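Local coordinates for protein GTP cyclohydrolase 1 type 2 homolog (Escherichia coli, Escherichia coli O157:H7, PDB 1NMO) that is of uncertain function but may help degrade radiation-damaged nucleotides, forming a toroidal homohexamer with a dinuclear metal site in each subunit, at residues Glu30-Val35 with Asp90-Gly95; Gln36-Gly41 with Thr234-Thr239. One frame throughout, in Å; residues are numbered along the deposited sequence.

Contact 1 (Glu30-Val35 with Asp90-Gly95); sequences EGKETV and DINLYG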
ATOM      1  N   GLU A  30     -28.785  35.211  11.928  1.00 17.93           N
ATOM      2  CA  GLU A  30     -29.120  36.323  11.053  1.00 18.00           C
ATOM      3  C   GLU A  30     -27.893  37.053  10.518  1.00 18.88           C
ATOM      4  O   GLU A  30     -26.915  37.237  11.233  1.00 17.10           O
ATOM      5  CB  GLU A  30     -29.959  37.316  11.823  1.00 17.78           C
ATOM      6  CG  GLU A  30     -30.719  38.246  11.006  1.00 18.62           C
ATOM      7  CD  GLU A  30     -31.314  39.346  11.863  1.00 21.83           C
ATOM      8  OE1 GLU A  30     -31.444  39.133  13.118  1.00 21.48           O
ATOM      9  OE2 GLU A  30     -31.650  40.415  11.279  1.00 20.45           O
ATOM     10  N   GLY A  31     -28.005  37.498   9.254  1.00 20.26           N
ATOM     11  CA  GLY A  31     -26.968  38.256   8.562  1.00 18.64           C
ATOM     12  C   GLY A  31     -27.577  39.411   7.741  1.00 18.52           C
ATOM     13  O   GLY A  31     -28.575  40.013   8.184  1.00 17.19           O
ATOM     14  N   LYS A  32     -26.956  39.774   6.593  1.00 18.28           N
ATOM     15  CA  LYS A  32     -27.436  40.899   5.770  1.00 17.84           C
ATOM     16  C   LYS A  32     -28.867  40.640   5.334  1.00 19.12           C
ATOM     17  O   LYS A  32     -29.268  39.521   4.981  1.00 17.62           O
ATOM     18  CB  LYS A  32     -26.553  41.115   4.556  1.00 15.81           C
ATOM     19  CG  LYS A  32     -26.452  39.867   3.788  1.00 16.93           C
ATOM     20  CD  LYS A  32     -25.703  39.981   2.459  1.00 18.07           C
ATOM     21  CE  LYS A  32     -24.333  40.628   2.567  1.00 19.95           C
ATOM     22  NZ  LYS A  32     -23.384  39.789   1.754  1.00 17.82           N
ATOM     23  N   GLU A  33     -29.665  41.696   5.353  1.00 20.45           N
ATOM     24  CA  GLU A  33     -31.086  41.523   5.023  1.00 22.83           C
ATOM     25  C   GLU A  33     -31.338  41.035   3.582  1.00 21.62           C
ATOM     26  O   GLU A  33     -32.188  40.178   3.341  1.00 22.69           O
ATOM     27  CB  GLU A  33     -31.833  42.848   5.297  1.00 23.59           C
ATOM     28  CG  GLU A  33     -33.173  42.917   4.636  1.00 26.58           C
ATOM     29  CD  GLU A  33     -33.983  44.025   5.218  1.00 30.05           C
ATOM     30  OE1 GLU A  33     -34.378  43.867   6.424  1.00 31.19           O
ATOM     31  OE2 GLU A  33     -34.204  45.040   4.505  1.00 29.98           O
ATOM     32  N   THR A  34     -30.589  41.572   2.644  1.00 20.48           N
ATOM     33  CA  THR A  34     -30.748  41.213   1.244  1.00 21.98           C
ATOM     34  C   THR A  34     -29.936  39.998   0.826  1.00 20.93           C
ATOM     35  O   THR A  34     -28.688  40.066   0.772  1.00 21.92           O
ATOM     36  CB  THR A  34     -30.349  42.441   0.383  1.00 22.06           C
ATOM     37  OG1 THR A  34     -31.096  43.571   0.880  1.00 24.13           O
ATOM     38  CG2 THR A  34     -30.679  42.232  -1.091  1.00 21.27           C
ATOM     39  N   VAL A  35     -30.626  38.912   0.517  1.00 18.71           N
ATOM     40  CA  VAL A  35     -29.966  37.665   0.091  1.00 18.91           C
ATOM     41  C   VAL A  35     -30.155  37.373  -1.399  1.00 19.31           C
ATOM     42  O   VAL A  35     -31.292  37.270  -1.882  1.00 21.55           O
ATOM     43  CB  VAL A  35     -30.533  36.450   0.865  1.00 18.86           C
ATOM     44  CG1 VAL A  35     -30.088  35.165   0.144  1.00 20.14           C
ATOM     45  CG2 VAL A  35     -30.027  36.438   2.333  1.00 17.71           C
ATOM     46  N   ASP A  90     -21.497  38.795   7.762  1.00 17.78           N
ATOM     47  CA  ASP A  90     -22.934  39.042   7.589  1.00 16.61           C
ATOM     48  C   ASP A  90     -23.596  37.991   6.759  1.00 15.13           C
ATOM     49  O   ASP A  90     -24.481  38.286   5.949  1.00 14.51           O
ATOM     50  CB  ASP A  90     -23.200  40.370   6.933  1.00 18.62           C
ATOM     51  CG  ASP A  90     -22.648  41.510   7.712  1.00 20.04           C
ATOM     52  OD1 ASP A  90     -22.977  41.596   8.921  1.00 20.57           O
ATOM     53  OD2 ASP A  90     -21.874  42.324   7.095  1.00 21.59           O
ATOM     54  N   ILE A  91     -23.169  36.760   6.939  1.00 14.18           N
ATOM     55  CA  ILE A  91     -23.768  35.683   6.178  1.00 13.84           C
ATOM     56  C   ILE A  91     -24.938  35.077   6.982  1.00 13.38           C
ATOM     57  O   ILE A  91     -24.737  34.713   8.128  1.00 14.50           O
ATOM     58  CB  ILE A  91     -22.724  34.586   5.912  1.00 11.96           C
ATOM     59  CG1 ILE A  91     -21.627  35.063   4.988  1.00 14.17           C
ATOM     60  CG2 ILE A  91     -23.370  33.394   5.293  1.00 14.26           C
ATOM     61  CD1 ILE A  91     -20.583  33.980   4.692  1.00  9.61           C
ATOM     62  N   ASN A  92     -26.154  35.025   6.418  1.00 12.87           N
ATOM     63  CA  ASN A  92     -27.303  34.323   7.061  1.00 13.31           C
ATOM     64  C   ASN A  92     -27.154  32.755   7.104  1.00 13.10           C
ATOM     65  O   ASN A  92     -26.881  32.122   6.072  1.00 14.36           O
ATOM     66  CB  ASN A  92     -28.610  34.614   6.292  1.00 12.53           C
ATOM     67  CG  ASN A  92     -28.946  36.076   6.290  1.00 11.97           C
ATOM     68  OD1 ASN A  92     -29.693  36.554   7.142  1.00 12.52           O
ATOM     69  ND2 ASN A  92     -28.334  36.826   5.379  1.00 12.37           N
ATOM     70  N   LEU A  93     -27.303  32.096   8.249  1.00 12.42           N
ATOM     71  CA  LEU A  93     -27.267  30.613   8.169  1.00 11.40           C
ATOM     72  C   LEU A  93     -28.679  30.140   8.404  1.00 12.45           C
ATOM     73  O   LEU A  93     -29.297  30.531   9.408  1.00 14.21           O
ATOM     74  CB  LEU A  93     -26.452  29.953   9.270  1.00 10.48           C
ATOM     75  CG  LEU A  93     -26.610  28.424   9.373  1.00  9.49           C
ATOM     76  CD1 LEU A  93     -25.846  27.825   8.203  1.00  7.89           C
ATOM     77  CD2 LEU A  93     -25.985  27.867  10.667  1.00  8.78           C
ATOM     78  N   TYR A  94     -29.217  29.313   7.497  1.00 11.46           N
ATOM     79  CA  TYR A  94     -30.551  28.727   7.695  1.00  8.49           C
ATOM     80  C   TYR A  94     -30.222  27.250   7.702  1.00  9.83           C
ATOM     81  O   TYR A  94     -29.224  26.843   7.051  1.00 10.66           O
ATOM     82  CB  TYR A  94     -31.484  28.929   6.484  1.00  9.23           C
ATOM     83  CG  TYR A  94     -31.769  30.370   6.022  1.00  9.13           C
ATOM     84  CD1 TYR A  94     -30.809  31.106   5.391  1.00  9.62           C
ATOM     85  CD2 TYR A  94     -33.031  30.952   6.211  1.00 10.82           C
ATOM     86  CE1 TYR A  94     -31.070  32.410   4.920  1.00 12.47           C
ATOM     87  CE2 TYR A  94     -33.313  32.264   5.764  1.00 11.86           C
ATOM     88  CZ  TYR A  94     -32.333  32.974   5.109  1.00 12.09           C
ATOM     89  OH  TYR A  94     -32.640  34.232   4.586  1.00 11.57           O
ATOM     90  N   GLY A  95     -31.032  26.465   8.431  1.00 10.09           N
ATOM     91  CA  GLY A  95     -30.948  25.004   8.484  1.00  8.96           C
ATOM     92  C   GLY A  95     -32.397  24.443   8.590  1.00 11.98           C
ATOM     93  O   GLY A  95     -33.261  25.089   9.219  1.00 12.88           O
TER
HETATM   94  O   HOH W   1     -24.418  36.665  10.409  1.00 19.32           O

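Contact 2 (Gln36-Gly41 with Thr234-Thr239); sequences QKIVTG and TDLDVT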
ATOM      1  N   GLN A  36     -29.061  37.247  -2.123  1.00 20.48           N
ATOM      2  CA  GLN A  36     -29.082  36.946  -3.544  1.00 20.84           C
ATOM      3  C   GLN A  36     -28.252  35.711  -3.903  1.00 21.58           C
ATOM      4  O   GLN A  36     -28.705  34.856  -4.672  1.00 22.68           O
ATOM      5  CB  GLN A  36     -28.544  38.102  -4.382  1.00 21.33           C
ATOM      6  CG  GLN A  36     -28.307  37.668  -5.863  1.00 24.87           C
ATOM      7  CD  GLN A  36     -29.610  37.060  -6.595  1.00 29.82           C
ATOM      8  OE1 GLN A  36     -29.504  36.287  -7.630  1.00 31.53           O
ATOM      9  NE2 GLN A  36     -30.835  37.422  -6.072  1.00 30.28           N
ATOM     10  N   LYS A  37     -27.049  35.596  -3.346  1.00 21.03           N
ATOM     11  CA  LYS A  37     -26.117  34.498  -3.648  1.00 21.39           C
ATOM     12  C   LYS A  37     -26.178  33.457  -2.509  1.00 21.30           C
ATOM     13  O   LYS A  37     -26.004  33.828  -1.339  1.00 21.09           O
ATOM     14  CB  LYS A  37     -24.707  35.120  -3.800  1.00 20.71           C
ATOM     15  CG  LYS A  37     -23.592  34.115  -4.043  1.00 23.56           C
ATOM     16  CD  LYS A  37     -23.251  33.887  -5.514  1.00 24.38           C
ATOM     17  CE  LYS A  37     -22.403  32.592  -5.672  1.00 25.73           C
ATOM     18  NZ  LYS A  37     -22.480  31.906  -7.094  1.00 27.90           N
ATOM     19  N   ILE A  38     -26.450  32.179  -2.819  1.00 19.64           N
ATOM     20  CA  ILE A  38     -26.601  31.192  -1.752  1.00 17.73           C
ATOM     21  C   ILE A  38     -25.792  29.901  -1.948  1.00 17.94           C
ATOM     22  O   ILE A  38     -25.783  29.333  -3.067  1.00 18.86           O
ATOM     23  CB  ILE A  38     -28.094  30.808  -1.608  1.00 18.45           C
ATOM     24  CG1 ILE A  38     -28.941  32.038  -1.420  1.00 17.26           C
ATOM     25  CG2 ILE A  38     -28.334  30.049  -0.388  1.00 17.06           C
ATOM     26  CD1 ILE A  38     -30.311  31.654  -0.893  1.00 17.70           C
ATOM     27  N   VAL A  39     -25.105  29.474  -0.874  1.00 14.61           N
ATOM     28  CA  VAL A  39     -24.332  28.254  -0.836  1.00 15.35           C
ATOM     29  C   VAL A  39     -25.083  27.290   0.149  1.00 15.69           C
ATOM     30  O   VAL A  39     -25.524  27.708   1.252  1.00 15.82           O
ATOM     31  CB  VAL A  39     -22.853  28.541  -0.335  1.00 15.61           C
ATOM     32  CG1 VAL A  39     -22.242  27.274   0.354  1.00 16.46           C
ATOM     33  CG2 VAL A  39     -21.982  29.043  -1.502  1.00 13.62           C
ATOM     34  N   THR A  40     -25.247  26.023  -0.277  1.00 13.89           N
ATOM     35  CA  THR A  40     -25.937  25.020   0.475  1.00 12.52           C
ATOM     36  C   THR A  40     -25.072  23.774   0.545  1.00 13.67           C
ATOM     37  O   THR A  40     -24.147  23.591  -0.275  1.00 14.79           O
ATOM     38  CB  THR A  40     -27.272  24.660  -0.212  1.00 13.16           C
ATOM     39  OG1 THR A  40     -27.011  23.933  -1.432  1.00 10.95           O
ATOM     40  CG2 THR A  40     -28.067  25.945  -0.516  1.00  8.53           C
ATOM     41  N   GLY A  41     -25.338  22.924   1.551  1.00 12.64           N
ATOM     42  CA  GLY A  41     -24.578  21.689   1.708  1.00 12.42           C
ATOM     43  C   GLY A  41     -25.228  20.900   2.790  1.00 11.99           C
ATOM     44  O   GLY A  41     -26.151  21.420   3.388  1.00 12.27           O
ATOM     45  N   THR A 234     -37.138  30.895  -8.092  1.00 19.69           N
ATOM     46  CA  THR A 234     -36.761  32.234  -7.678  1.00 20.40           C
ATOM     47  C   THR A 234     -35.606  32.713  -8.531  1.00 20.92           C
ATOM     48  O   THR A 234     -35.125  31.992  -9.401  1.00 21.67           O
ATOM     49  CB  THR A 234     -36.298  32.294  -6.191  1.00 19.35           C
ATOM     50  OG1 THR A 234     -35.006  31.681  -6.091  1.00 18.39           O
ATOM     51  CG2 THR A 234     -37.259  31.648  -5.305  1.00 16.84           C
ATOM     52  N   ASP A 235     -35.170  33.940  -8.284  1.00 21.91           N
ATOM     53  CA  ASP A 235     -34.067  34.520  -9.063  1.00 24.18           C
ATOM     54  C   ASP A 235     -32.721  34.463  -8.342  1.00 23.31           C
ATOM     55  O   ASP A 235     -31.671  34.972  -8.830  1.00 23.81           O
ATOM     56  CB  ASP A 235     -34.427  35.971  -9.461  1.00 25.98           C
ATOM     57  CG  ASP A 235     -35.780  36.036 -10.243  1.00 30.40           C
ATOM     58  OD1 ASP A 235     -35.946  35.214 -11.233  1.00 34.01           O
ATOM     59  OD2 ASP A 235     -36.669  36.885  -9.871  1.00 31.29           O
ATOM     60  N   LEU A 236     -32.770  33.791  -7.195  1.00 23.10           N
ATOM     61  CA  LEU A 236     -31.618  33.605  -6.322  1.00 21.07           C
ATOM     62  C   LEU A 236     -30.607  32.748  -7.037  1.00 21.61           C
ATOM     63  O   LEU A 236     -30.979  31.901  -7.813  1.00 22.65           O
ATOM     64  CB  LEU A 236     -32.044  32.880  -5.058  1.00 18.44           C
ATOM     65  CG  LEU A 236     -33.005  33.605  -4.132  1.00 18.30           C
ATOM     66  CD1 LEU A 236     -33.432  32.633  -3.052  1.00 16.02           C
ATOM     67  CD2 LEU A 236     -32.357  34.894  -3.562  1.00 17.30           C
ATOM     68  N   ASP A 237     -29.324  32.949  -6.768  1.00 21.53           N
ATOM     69  CA  ASP A 237     -28.315  32.117  -7.373  1.00 21.89           C
ATOM     70  C   ASP A 237     -27.912  31.065  -6.271  1.00 21.06           C
ATOM     71  O   ASP A 237     -27.111  31.401  -5.391  1.00 21.57           O
ATOM     72  CB  ASP A 237     -27.122  33.012  -7.764  1.00 23.36           C
ATOM     73  CG  ASP A 237     -25.888  32.209  -8.172  1.00 26.86           C
ATOM     74  OD1 ASP A 237     -26.091  31.098  -8.705  1.00 27.89           O
ATOM     75  OD2 ASP A 237     -24.714  32.669  -8.005  1.00 30.20           O
ATOM     76  N   VAL A 238     -28.421  29.825  -6.326  1.00 19.14           N
ATOM     77  CA  VAL A 238     -28.099  28.832  -5.311  1.00 18.37           C
ATOM     78  C   VAL A 238     -27.145  27.760  -5.800  1.00 19.58           C
ATOM     79  O   VAL A 238     -27.393  27.149  -6.848  1.00 21.16           O
ATOM     80  CB  VAL A 238     -29.381  28.172  -4.800  1.00 18.81           C
ATOM     81  CG1 VAL A 238     -29.086  27.399  -3.523  1.00 16.87           C
ATOM     82  CG2 VAL A 238     -30.435  29.274  -4.496  1.00 15.78           C
ATOM     83  N   THR A 239     -26.038  27.514  -5.069  1.00 18.23           N
ATOM     84  CA  THR A 239     -25.044  26.522  -5.489  1.00 15.86           C
ATOM     85  C   THR A 239     -24.848  25.480  -4.386  1.00 15.75           C
ATOM     86  O   THR A 239     -24.320  25.781  -3.332  1.00 14.36           O
ATOM     87  CB  THR A 239     -23.654  27.203  -5.732  1.00 16.39           C
ATOM     88  OG1 THR A 239     -23.784  28.252  -6.703  1.00 18.87           O
ATOM     89  CG2 THR A 239     -22.627  26.213  -6.295  1.00 16.56           C
TER

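Contact 1 (Glu30-Val35 with Asp90-Gly95)
The side-chain amide of N92 faces the backbone of G31 and K32 with both of its ends, and asparagine, donor and acceptor in one short group, suits this well. Its ND2 reaches K32 O at 2.9 Å, lying in the plane of that carbonyl on a lone pair, and K32 O in turn lies close to the amide plane. Its OD1 receives G31 N, also at 2.9 Å, but here the donor stands well above the amide carbonyl plane and the bond is more bent, 147° at the hydrogen. A third bond, K32 N to D90 O at 3.0 Å, is nearly straight. G31, with no side chain, lets its CA come within 3.6 Å of D90 O. D90 has positive phi and is the C-prime residue of a Schellman motif that ends helix 78-88, from which the chain turns into strand 92-95 of the mixed five-stranded sheet. The loop between strands 26-29 and 37-41 is thus fastened where helix gives way to strand. With CG between its backbone N and carbonyl carbon (chi1 55°), K32 sets that atom 3.3 Å from D90 O, while its NZ forms a salt bridge with D58. Further in, V35 CG2 packs against N92 ND2 at 3.5 Å. Farther out, N92 OD1 and ND2 also bond to N3 ND2 and D58 O respectively, fixing the amide's rotation, and Y94 OH bonds to N3 O.

Contact 2 (Gln36-Gly41 with Thr234-Thr239)
I38 O is met from strand 237-240 by two groups: T239 N bonds to it at 2.7 Å, nearly along the C=O axis, and V238 CA, 3.3 Å from I38 O, adds a weaker CA-H...O contact. This is parallel pairing of strand 37-41 with strand 237-240, an outermost strand of the chain's mixed five-stranded sheet. I38 faces V238 in register and turns both its backbone groups to the partner, its N bonding to D237 O at 2.8 Å. One step to either side the ladder continues, from D237 N to Q36 O before it and from T40 N to T239 O, longer at 3.2 Å, after it. The short strands are inclined by 21°. On the sheet face carrying K37 and D237, the two side chains run side by side and form a salt bridge; with CG anti to the backbone N in both (chi1 177° and 169°), they lean the same way. K37 NZ meets D237 OD2 on its syn side but well out of the carboxylate plane; a flexible lysine bent at chi2 can reach the short carboxylate beside it, and both charges suit this partly exposed surface. The face of I38 and V238 is buried under helices 3-13 and 221-233, and branched apolar residues fill it: I38 CB lies 4.0 Å from V238 CG2. T40 OG1 bonds to S227 OG, and T40 CG2 presses tightly on V238 CG1 at 3.5 Å.

Contacts 1 and 2 lie about 12 Å apart, centre to centre, and their first segments are consecutive, V35 leading through Q36 into strand 37-41. They belong to one sheet, with strand 59-62 between strands 92-95 and 37-41. They touch where V35 O packs against L236 CD2 at 3.1 Å. D58 links them: its OD1 forms a salt bridge with K32 and its backbone O accepts N92 ND2, while its OD2 accepts Q36 N and K37 N. L6 of helix 3-13 touches V35 and Y94 as well as I38 and L236. Neither contact supplies a metal ligand; the side chains of T40 and Y94 lie about 9 and 11 Å from that of H63, which binds iron.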